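PDB 3LUU: gamma-butyrobetaine hydroxylase-like N-terminal domain-containing protein from Acidithiobacillus ferrooxidans, which is of unknown function but binds a zinc ion and probably resembles the N-terminal domain of gamma-butyrobetaine hydroxylases. Local coordinates for residues L15-M21 / R32-L38; H37-E41 / L95-E101; K61-V67 / L79-D83. All blocks are in the same frame, centred on the assembly; numbering follows the deposited sequence.

From the N terminus, the chain first folds back in contact 1, which closes the open end of the hairpin formed by strands 20-25 and 30-34 and carries on into helix 35-40. Contact 2 starts on that helix and closes the longest loop, reaching helix 92-98 and the C-terminal residue Glu-101. Contact 3 falls within this span and closes the hairpin of strands 66-72 and 76-81. Contacts 1 and 2 share His-37 and Leu-38, whereas contacts 1 and 3 follow in series. Helix 35-40 and the residue after it link all three: Phe-35 packs on Val-66, His-37 and Glu-41, with Glu-101, bind the zinc, and Arg-39 pairs with Asp-83. Two sheets and both helices are thereby tied together.

Contact 1 (L15-M21 / R32-L38); sequences LMISRVM and RLTFEHL. With ZN (zinc ion), chain B.
Leu-15 meets Phe-35 through its backbone: the carbonyl O lies 3.5 Å from ring atom CZ and also accepts the N-H of Val-20. In the one of its two conformers described, and so less certainly, selenomethionine Met-16 sets SE in an oblique Met-aromatic contact with Phe-35. Arg-19 and Val-20 both face Leu-15 in a G1 beta bulge. The turn lays Arg-19 CA over a face of the Phe-35 ring, 4.0 Å from its centroid, a CH-pi contact. Arg-19 O accepts Phe-35 N at 2.9 Å, and a water links the same oxygen to Glu-36 N. Val-20, also with two conformers, forms a non-hydrogen-bonded antiparallel pair with Thr-34, and its CG2 lies over a face of the Arg-32 guanidinium, 3.7 Å from NH2; Arg-32 NE pairs with Glu-22. At Met-21, N donates to Leu-33 O (2.7 Å) and O accepts from Leu-33 N (3.0 Å). With CG trans to the backbone N (chi1 -163°), Met-21 brings CE to 4.0 Å from Leu-38 CD1. Flat, apolar Phe-35 suits a place against peptide groups that already have polar partners. Backbone bonds and the Thr-34 N-cap (OG1 accepts N of zinc-binding His-37) join sheet pairing to the helix start.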
loop_
_atom_site.group_PDB
_atom_site.type_symbol
_atom_site.label_atom_id
_atom_site.label_comp_id
_atom_site.label_asym_id
_atom_site.label_seq_id
_atom_site.Cartn_x
_atom_site.Cartn_y
_atom_site.Cartn_z
ATOM N N LEU A 15 0.772 -0.219 -10.212
ATOM C CA LEU A 15 0.994 0.395 -11.531
ATOM C C LEU A 15 2.338 1.113 -11.547
ATOM O O LEU A 15 2.506 2.163 -10.943
ATOM C CB LEU A 15 -0.160 1.340 -11.884
ATOM C CG LEU A 15 -1.598 0.759 -11.926
ATOM C CD1 LEU A 15 -2.645 1.889 -11.934
ATOM C CD2 LEU A 15 -1.779 -0.214 -13.137
HETATM N N MSE A 16 3.308 0.533 -12.246
HETATM C CA MSE A 16 4.675 1.049 -12.248
HETATM C C MSE A 16 4.821 2.389 -12.961
HETATM O O MSE A 16 5.631 3.201 -12.563
HETATM C CB MSE A 16 5.640 0.056 -12.890
HETATM C CG MSE A 16 5.591 -1.330 -12.326
HETATM SE SE MSE A 16 5.958 -1.277 -10.419
HETATM C CE MSE A 16 7.563 -0.167 -10.548
ATOM N N ILE A 17 4.062 2.606 -14.025
ATOM C CA ILE A 17 4.221 3.837 -14.802
ATOM C C ILE A 17 3.662 5.033 -14.016
ATOM O O ILE A 17 4.350 6.006 -13.832
ATOM C CB ILE A 17 3.596 3.714 -16.243
ATOM C CG1 ILE A 17 4.206 2.495 -16.987
ATOM C CG2 ILE A 17 3.775 5.011 -17.071
ATOM C CD1 ILE A 17 5.706 2.474 -17.014
ATOM N N SER A 18 2.433 4.928 -13.534
ATOM C CA SER A 18 1.812 5.972 -12.756
ATOM C C SER A 18 2.248 6.036 -11.272
ATOM O O SER A 18 1.987 7.013 -10.586
ATOM C CB SER A 18 0.307 5.864 -12.895
ATOM O OG SER A 18 -0.144 4.624 -12.409
ATOM N N ARG A 19 2.922 4.995 -10.797
ATOM C CA ARG A 19 3.467 4.912 -9.445
ATOM C C ARG A 19 2.392 4.965 -8.375
ATOM O O ARG A 19 2.536 5.675 -7.362
ATOM C CB ARG A 19 4.586 5.930 -9.208
ATOM C CG ARG A 19 5.641 5.867 -10.312
ATOM C CD ARG A 19 7.089 5.938 -9.824
ATOM N NE ARG A 19 7.490 7.281 -9.397
ATOM C CZ ARG A 19 7.711 8.328 -10.205
ATOM N NH1 ARG A 19 7.549 8.233 -11.525
ATOM N NH2 ARG A 19 8.094 9.501 -9.685
ATOM N N VAL A 20 1.378 4.126 -8.589
ATOM C CA VAL A 20 0.265 4.016 -7.647
ATOM C C VAL A 20 -0.180 2.583 -7.570
ATOM O O VAL A 20 -0.065 1.798 -8.537
ATOM C CB VAL A 20 -0.965 4.919 -7.972
ATOM C CG1 VAL A 20 -0.539 6.359 -8.167
ATOM C CG2 VAL A 20 -1.750 4.397 -9.175
HETATM N N MSE A 21 -0.641 2.220 -6.374
HETATM C CA MSE A 21 -1.193 0.880 -6.153
HETATM C C MSE A 21 -2.702 1.018 -5.998
HETATM O O MSE A 21 -3.181 1.747 -5.111
HETATM C CB MSE A 21 -0.580 0.167 -4.935
HETATM C CG MSE A 21 -0.842 -1.362 -4.952
HETATM SE SE MSE A 21 -0.083 -2.180 -3.416
HETATM C CE MSE A 21 -1.079 -1.454 -1.936
ATOM N N ARG A 32 -6.497 4.403 -4.544
ATOM C CA ARG A 32 -5.347 4.643 -5.388
ATOM C C ARG A 32 -4.318 5.301 -4.472
ATOM O O ARG A 32 -4.409 6.495 -4.184
ATOM C CB ARG A 32 -5.692 5.516 -6.586
ATOM C CG ARG A 32 -6.717 4.924 -7.538
ATOM C CD ARG A 32 -7.034 5.901 -8.716
ATOM N NE ARG A 32 -6.244 5.589 -9.900
ATOM C CZ ARG A 32 -5.065 6.124 -10.233
ATOM N NH1 ARG A 32 -4.491 7.070 -9.498
ATOM N NH2 ARG A 32 -4.454 5.706 -11.342
ATOM N N LEU A 33 -3.345 4.502 -4.025
ATOM C CA LEU A 33 -2.346 4.920 -3.062
ATOM C C LEU A 33 -1.007 5.036 -3.776
ATOM O O LEU A 33 -0.560 4.061 -4.375
ATOM C CB LEU A 33 -2.266 3.903 -1.930
ATOM C CG LEU A 33 -3.510 3.851 -1.038
ATOM C CD1 LEU A 33 -3.433 2.621 -0.155
ATOM C CD2 LEU A 33 -3.584 5.159 -0.238
ATOM N N THR A 34 -0.384 6.225 -3.750
ATOM C CA THR A 34 0.912 6.369 -4.430
ATOM C C THR A 34 1.980 5.497 -3.748
ATOM O O THR A 34 1.995 5.291 -2.511
ATOM C CB THR A 34 1.423 7.831 -4.510
ATOM O OG1 THR A 34 1.671 8.313 -3.200
ATOM C CG2 THR A 34 0.423 8.746 -5.246
ATOM N N PHE A 35 2.897 4.991 -4.561
ATOM C CA PHE A 35 4.065 4.285 -4.023
ATOM C C PHE A 35 4.793 5.123 -2.972
ATOM O O PHE A 35 5.250 4.602 -1.947
ATOM C CB PHE A 35 5.015 3.941 -5.176
ATOM C CG PHE A 35 4.485 2.878 -6.129
ATOM C CD1 PHE A 35 3.351 2.130 -5.844
ATOM C CD2 PHE A 35 5.173 2.567 -7.289
ATOM C CE1 PHE A 35 2.892 1.151 -6.704
ATOM C CE2 PHE A 35 4.698 1.553 -8.154
ATOM C CZ PHE A 35 3.567 0.848 -7.832
ATOM N N GLU A 36 4.921 6.422 -3.247
ATOM C CA GLU A 36 5.572 7.349 -2.332
ATOM C C GLU A 36 4.890 7.361 -0.978
ATOM O O GLU A 36 5.540 7.270 0.037
ATOM C CB GLU A 36 5.519 8.753 -2.889
ATOM C CG GLU A 36 6.172 9.791 -1.986
ATOM C CD GLU A 36 5.929 11.232 -2.437
ATOM O OE1 GLU A 36 4.899 11.517 -3.101
ATOM O OE2 GLU A 36 6.800 12.080 -2.126
ATOM N N HIS A 37 3.572 7.544 -0.990
ATOM C CA HIS A 37 2.759 7.570 0.227
ATOM C C HIS A 37 2.916 6.283 1.030
ATOM O O HIS A 37 3.176 6.321 2.237
ATOM C CB HIS A 37 1.308 7.840 -0.162
ATOM C CG HIS A 37 0.391 8.131 0.982
ATOM N ND1 HIS A 37 -0.973 8.201 0.822
ATOM C CD2 HIS A 37 0.630 8.392 2.283
ATOM C CE1 HIS A 37 -1.535 8.484 1.979
ATOM N NE2 HIS A 37 -0.586 8.595 2.881
ATOM N N LEU A 38 2.832 5.152 0.343
ATOM C CA LEU A 38 3.011 3.854 0.990
ATOM C C LEU A 38 4.399 3.742 1.663
ATOM O O LEU A 38 4.543 3.267 2.801
ATOM C CB LEU A 38 2.800 2.722 -0.034
ATOM C CG LEU A 38 1.370 2.523 -0.555
ATOM C CD1 LEU A 38 1.410 1.725 -1.843
ATOM C CD2 LEU A 38 0.500 1.833 0.489
HETATM ZN ZN ZN B . -0.866 9.382 4.738
HETATM O O HOH W 1 -2.711 5.277 -13.029
HETATM O O HOH W 2 4.558 7.392 -6.045
#

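Contact 2 (H37-E41 / L95-E101); sequences HLRVE and LRRLDAE. With ZN (zinc ion), chain B.
His-37 and Glu-101 meet at the zinc ion, which draws their polar atoms together without any hydrogen bond between them. His-37 NE2 binds the metal at 2.0 Å, and Glu-41 OE2 does so at the same distance. Glu-101 contributes its C-terminal carboxylate, not its side chain: O binds the zinc at 2.0 Å and OXT at 2.3 Å, so the chain end chelates the ion. Glu-101 O lies at the edge of the His-37 imidazole, in the ring plane. The first torsion of His-37 sets CG trans to the backbone N (chi1 -170°) and carries the ring out from the helix to the metal. Two carboxylates stand side by side here, and the cation probably offsets their mutual repulsion.

Charge attraction probably helps to hold the side chain of Glu-101. Its OE2 forms a salt bridge with Arg-97 NH2 at 3.2 Å, the oxygen standing well out of the guanidinium plane, with no N-H aimed at it.

Apolar packing lies alongside the metal. Leu-98 CD2 rests 3.6 Å from Glu-41 CD, the two chains running antiparallel alongside one another, so a branched hydrocarbon flanks the zinc-binding carboxylate. Farther in, Leu-38 CD2 meets Leu-95 CD2 at 3.6 Å, the side chains set nearly perpendicular, and also touches Leu-98 CD1. Leucines suit these buried positions between helices 35-40 and 92-98; Leu-33 packs on all three and Phe-90 on Leu-38 and Leu-95.

The backbone of Glu-41 is held as well, its N by His-37 O and its O by Tyr-94 OH. Histidine and glutamate four residues apart, one helical turn, present two ligands on the same side; completed by a terminal carboxylate, they form a zinc site joining helix 35-40 and the residue after it to the chain terminus that follows helix 92-98.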
loop_
_atom_site.group_PDB
_atom_site.type_symbol
_atom_site.label_atom_id
_atom_site.label_comp_id
_atom_site.label_asym_id
_atom_site.label_seq_id
_atom_site.Cartn_x
_atom_site.Cartn_y
_atom_site.Cartn_z
ATOM N N HIS A 37 3.572 7.544 -0.990
ATOM C CA HIS A 37 2.759 7.570 0.227
ATOM C C HIS A 37 2.916 6.283 1.030
ATOM O O HIS A 37 3.176 6.321 2.237
ATOM C CB HIS A 37 1.308 7.840 -0.162
ATOM C CG HIS A 37 0.391 8.131 0.982
ATOM N ND1 HIS A 37 -0.973 8.201 0.822
ATOM C CD2 HIS A 37 0.630 8.392 2.283
ATOM C CE1 HIS A 37 -1.535 8.484 1.979
ATOM N NE2 HIS A 37 -0.586 8.595 2.881
ATOM N N LEU A 38 2.832 5.152 0.343
ATOM C CA LEU A 38 3.011 3.854 0.990
ATOM C C LEU A 38 4.399 3.742 1.663
ATOM O O LEU A 38 4.543 3.267 2.801
ATOM C CB LEU A 38 2.800 2.722 -0.034
ATOM C CG LEU A 38 1.370 2.523 -0.555
ATOM C CD1 LEU A 38 1.410 1.725 -1.843
ATOM C CD2 LEU A 38 0.500 1.833 0.489
ATOM N N ARG A 39 5.419 4.208 0.965
ATOM C CA ARG A 39 6.761 4.152 1.503
ATOM C C ARG A 39 6.926 5.048 2.726
ATOM O O ARG A 39 7.518 4.633 3.725
ATOM C CB ARG A 39 7.775 4.493 0.397
ATOM C CG ARG A 39 9.240 4.468 0.818
ATOM C CD ARG A 39 9.663 3.131 1.356
ATOM N NE ARG A 39 10.988 3.203 1.940
ATOM C CZ ARG A 39 11.255 3.481 3.216
ATOM N NH1 ARG A 39 10.291 3.717 4.085
ATOM N NH2 ARG A 39 12.512 3.529 3.628
ATOM N N VAL A 40 6.433 6.280 2.665
ATOM C CA VAL A 40 6.670 7.189 3.795
ATOM C C VAL A 40 5.800 6.825 4.988
ATOM O O VAL A 40 6.134 7.179 6.100
ATOM C CB VAL A 40 6.563 8.683 3.415
ATOM C CG1 VAL A 40 7.528 9.003 2.249
ATOM C CG2 VAL A 40 5.205 9.050 3.036
ATOM N N GLU A 41 4.690 6.131 4.754
ATOM C CA GLU A 41 3.836 5.545 5.834
ATOM C C GLU A 41 4.095 4.066 6.109
ATOM O O GLU A 41 3.280 3.422 6.741
ATOM C CB GLU A 41 2.365 5.596 5.421
ATOM C CG GLU A 41 1.849 6.942 5.062
ATOM C CD GLU A 41 1.298 7.636 6.236
ATOM O OE1 GLU A 41 1.816 7.331 7.329
ATOM O OE2 GLU A 41 0.349 8.445 6.053
ATOM N N LEU A 95 -4.164 -0.132 4.946
ATOM C CA LEU A 95 -4.198 0.383 3.583
ATOM C C LEU A 95 -5.453 1.199 3.342
ATOM O O LEU A 95 -5.400 2.313 2.789
ATOM C CB LEU A 95 -4.143 -0.744 2.567
ATOM C CG LEU A 95 -2.841 -1.480 2.445
ATOM C CD1 LEU A 95 -3.073 -2.693 1.542
ATOM C CD2 LEU A 95 -1.778 -0.549 1.888
ATOM N N ARG A 96 -6.590 0.672 3.781
ATOM C CA ARG A 96 -7.835 1.413 3.644
ATOM C C ARG A 96 -7.794 2.766 4.376
ATOM O O ARG A 96 -8.258 3.785 3.838
ATOM C CB ARG A 96 -9.007 0.556 4.107
ATOM C CG ARG A 96 -10.322 1.100 3.793
ATOM C CD ARG A 96 -10.545 1.265 2.312
ATOM N NE ARG A 96 -11.751 2.058 2.127
ATOM C CZ ARG A 96 -12.927 1.605 1.707
ATOM N NH1 ARG A 96 -13.125 0.321 1.381
ATOM N NH2 ARG A 96 -13.925 2.469 1.614
ATOM N N ARG A 97 -7.239 2.756 5.587
ATOM C CA ARG A 97 -7.050 3.949 6.416
ATOM C C ARG A 97 -6.158 4.995 5.749
ATOM O O ARG A 97 -6.390 6.195 5.916
ATOM C CB ARG A 97 -6.466 3.572 7.801
ATOM C CG ARG A 97 -7.477 3.539 8.984
ATOM C CD ARG A 97 -6.889 2.935 10.309
ATOM N NE ARG A 97 -5.445 3.196 10.505
ATOM C CZ ARG A 97 -4.877 3.911 11.490
ATOM N NH1 ARG A 97 -5.597 4.473 12.468
ATOM N NH2 ARG A 97 -3.545 4.048 11.509
ATOM N N LEU A 98 -5.143 4.549 4.998
ATOM C CA LEU A 98 -4.274 5.480 4.258
ATOM C C LEU A 98 -5.008 6.250 3.177
ATOM O O LEU A 98 -4.546 7.305 2.771
ATOM C CB LEU A 98 -3.050 4.790 3.640
ATOM C CG LEU A 98 -1.958 4.293 4.575
ATOM C CD1 LEU A 98 -0.892 3.652 3.688
ATOM C CD2 LEU A 98 -1.324 5.345 5.498
ATOM N N ASP A 99 -6.137 5.734 2.696
ATOM C CA ASP A 99 -6.957 6.479 1.727
ATOM C C ASP A 99 -7.419 7.868 2.249
ATOM O O ASP A 99 -7.613 8.802 1.468
ATOM C CB ASP A 99 -8.185 5.656 1.322
ATOM C CG ASP A 99 -8.306 5.458 -0.174
ATOM O OD1 ASP A 99 -7.479 5.956 -0.978
ATOM O OD2 ASP A 99 -9.262 4.767 -0.532
ATOM N N ALA A 100 -7.576 8.011 3.561
ATOM C CA ALA A 100 -7.899 9.306 4.169
ATOM C C ALA A 100 -6.766 9.970 5.043
ATOM O O ALA A 100 -6.909 11.138 5.410
ATOM C CB ALA A 100 -9.166 9.154 4.976
ATOM N N GLU A 101 -5.661 9.271 5.357
ATOM C CA GLU A 101 -4.616 9.780 6.303
ATOM C C GLU A 101 -3.170 9.552 5.859
ATOM O O GLU A 101 -2.874 9.012 4.804
ATOM C CB GLU A 101 -4.778 9.144 7.704
ATOM C CG GLU A 101 -4.189 7.705 7.859
ATOM C CD GLU A 101 -4.118 7.210 9.307
ATOM O OE1 GLU A 101 -5.164 7.309 9.997
ATOM O OE2 GLU A 101 -3.031 6.706 9.725
ATOM O OXT GLU A 101 -2.222 9.884 6.582
HETATM ZN ZN ZN B . -0.866 9.382 4.738
#

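Contact 3 (K61-V67 / L79-D83); sequences KEHVSVV and LHFSD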
loop_
_atom_site.group_PDB
_atom_site.type_symbol
_atom_site.label_atom_id
_atom_site.label_comp_id
_atom_site.label_asym_id
_atom_site.label_seq_id
_atom_site.Cartn_x
_atom_site.Cartn_y
_atom_site.Cartn_z
ATOM N N LYS A 61 11.162 10.328 -0.762
ATOM C CA LYS A 61 10.786 9.026 -1.322
ATOM C C LYS A 61 9.936 9.139 -2.587
ATOM O O LYS A 61 9.329 8.168 -2.996
ATOM C CB LYS A 61 10.081 8.159 -0.270
ATOM C CG LYS A 61 10.914 7.833 0.985
ATOM C CD LYS A 61 12.226 7.063 0.630
ATOM C CE LYS A 61 13.141 6.798 1.878
ATOM N NZ LYS A 61 14.484 6.159 1.506
ATOM N N GLU A 62 9.955 10.303 -3.231
ATOM C CA GLU A 62 9.134 10.512 -4.420
ATOM C C GLU A 62 9.501 9.604 -5.607
ATOM O O GLU A 62 8.662 9.300 -6.456
ATOM C CB GLU A 62 9.112 11.979 -4.843
ATOM C CG GLU A 62 10.419 12.550 -5.370
ATOM C CD GLU A 62 11.278 13.167 -4.278
ATOM O OE1 GLU A 62 11.109 12.792 -3.092
ATOM O OE2 GLU A 62 12.111 14.038 -4.615
ATOM N N HIS A 63 10.751 9.154 -5.650
ATOM C CA HIS A 63 11.182 8.277 -6.729
ATOM C C HIS A 63 11.164 6.804 -6.366
ATOM O O HIS A 63 11.502 5.956 -7.200
ATOM C CB HIS A 63 12.537 8.728 -7.268
ATOM C CG HIS A 63 12.433 9.906 -8.205
ATOM N ND1 HIS A 63 12.954 11.151 -7.914
ATOM C CD2 HIS A 63 11.840 10.025 -9.419
ATOM C CE1 HIS A 63 12.704 11.977 -8.913
ATOM N NE2 HIS A 63 12.025 11.321 -9.838
ATOM N N VAL A 64 10.671 6.468 -5.176
ATOM C CA VAL A 64 10.656 5.065 -4.750
ATOM C C VAL A 64 9.484 4.329 -5.438
ATOM O O VAL A 64 8.422 4.938 -5.727
ATOM C CB VAL A 64 10.701 4.988 -3.192
ATOM C CG1 VAL A 64 10.616 3.583 -2.703
ATOM C CG2 VAL A 64 12.066 5.666 -2.694
ATOM N N SER A 65 9.706 3.065 -5.814
ATOM C CA SER A 65 8.630 2.265 -6.361
ATOM C C SER A 65 8.418 0.983 -5.562
ATOM O O SER A 65 9.284 0.556 -4.817
ATOM C CB SER A 65 8.866 1.959 -7.842
ATOM O OG SER A 65 9.943 1.063 -7.991
ATOM N N VAL A 66 7.216 0.414 -5.688
ATOM C CA VAL A 66 6.911 -0.896 -5.162
ATOM C C VAL A 66 7.336 -1.894 -6.241
ATOM O O VAL A 66 6.822 -1.897 -7.370
ATOM C CB VAL A 66 5.430 -1.034 -4.794
ATOM C CG1 VAL A 66 5.099 -2.462 -4.445
ATOM C CG2 VAL A 66 5.099 -0.078 -3.628
ATOM N N VAL A 67 8.318 -2.705 -5.901
ATOM C CA VAL A 67 8.847 -3.703 -6.821
ATOM C C VAL A 67 8.091 -5.025 -6.745
ATOM O O VAL A 67 7.991 -5.727 -7.752
ATOM C CB VAL A 67 10.358 -3.864 -6.665
ATOM C CG1 VAL A 67 11.017 -2.535 -7.013
ATOM C CG2 VAL A 67 10.742 -4.321 -5.286
ATOM N N LEU A 79 5.076 -5.191 1.173
ATOM C CA LEU A 79 5.497 -4.416 0.000
ATOM C C LEU A 79 7.028 -4.370 -0.021
ATOM O O LEU A 79 7.667 -4.129 1.008
ATOM C CB LEU A 79 4.904 -3.013 0.000
ATOM C CG LEU A 79 3.392 -2.855 0.061
ATOM C CD1 LEU A 79 3.030 -1.410 -0.175
ATOM C CD2 LEU A 79 2.698 -3.808 -0.914
ATOM N N HIS A 80 7.616 -4.676 -1.170
ATOM C CA HIS A 80 9.061 -4.535 -1.376
ATOM C C HIS A 80 9.307 -3.275 -2.196
ATOM O O HIS A 80 8.726 -3.102 -3.274
ATOM C CB HIS A 80 9.641 -5.745 -2.098
ATOM C CG HIS A 80 9.470 -7.019 -1.348
ATOM N ND1 HIS A 80 10.521 -7.664 -0.738
ATOM C CD2 HIS A 80 8.366 -7.744 -1.069
ATOM C CE1 HIS A 80 10.070 -8.744 -0.130
ATOM N NE2 HIS A 80 8.769 -8.819 -0.320
ATOM N N PHE A 81 10.164 -2.412 -1.682
ATOM C CA PHE A 81 10.414 -1.117 -2.278
ATOM C C PHE A 81 11.780 -1.066 -2.964
ATOM O O PHE A 81 12.681 -1.870 -2.679
ATOM C CB PHE A 81 10.326 -0.016 -1.213
ATOM C CG PHE A 81 8.944 0.165 -0.629
ATOM C CD1 PHE A 81 7.993 0.930 -1.290
ATOM C CD2 PHE A 81 8.621 -0.376 0.603
ATOM C CE1 PHE A 81 6.720 1.127 -0.736
ATOM C CE2 PHE A 81 7.356 -0.192 1.161
ATOM C CZ PHE A 81 6.406 0.566 0.475
ATOM N N SER A 82 11.912 -0.110 -3.877
ATOM C CA SER A 82 13.104 0.020 -4.703
ATOM C C SER A 82 14.320 0.607 -3.948
ATOM O O SER A 82 15.437 0.514 -4.431
ATOM C CB SER A 82 12.761 0.828 -5.949
ATOM O OG SER A 82 12.459 2.159 -5.609
ATOM N N ASP A 83 14.109 1.201 -2.772
ATOM C CA ASP A 83 15.222 1.613 -1.904
ATOM C C ASP A 83 15.759 0.483 -0.970
ATOM O O ASP A 83 16.573 0.772 -0.110
ATOM C CB ASP A 83 14.872 2.893 -1.119
ATOM C CG ASP A 83 13.669 2.720 -0.195
ATOM O OD1 ASP A 83 12.936 1.721 -0.300
ATOM O OD2 ASP A 83 13.471 3.574 0.671
#
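Asp-83 and Lys-61 are brought together by their torsions: the aspartate CG sits between its own backbone N and carbonyl carbon (chi1 61°), while the lysine chain bends at CB-CG (chi2 -60°) and then runs extended. The long lysine chain lets Lys-61 NZ reach Asp-83 OD2, at 2.9 Å in a salt bridge, on the anti lone pair of that oxygen. The same oxygen also pairs with Arg-39 NE, so two cations share it. Replacing Asp-83 by an alanine would probably leave Lys-61 and Arg-39 without their common anion and let both chains swing more freely.

Next to it Ser-82 suits the place because its short hydroxyl can accept a backbone N-H: OG accepts Ser-65 N at 2.9 Å; Ser-82 N in turn donates to Ser-65 O at 2.9 Å, in the carbonyl plane. These bonds carry the pairing past the strand end, one of them through a side chain. Val-67 N donates to His-80 O at 2.7 Å. Between them Val-66 and Phe-81 form a non-hydrogen-bonded antiparallel pair, with Val-66 CG2 lying 3.5 Å from Phe-81 CE1. Val-64 CG1 adds a second methyl, against Phe-81 CB.

Buried Val-66 and Phe-81 face helix 35-40, packing on Phe-35 and Arg-39 respectively; Leu-79 touches Phe-90 of strand 89-91, at the far edge of this sheet.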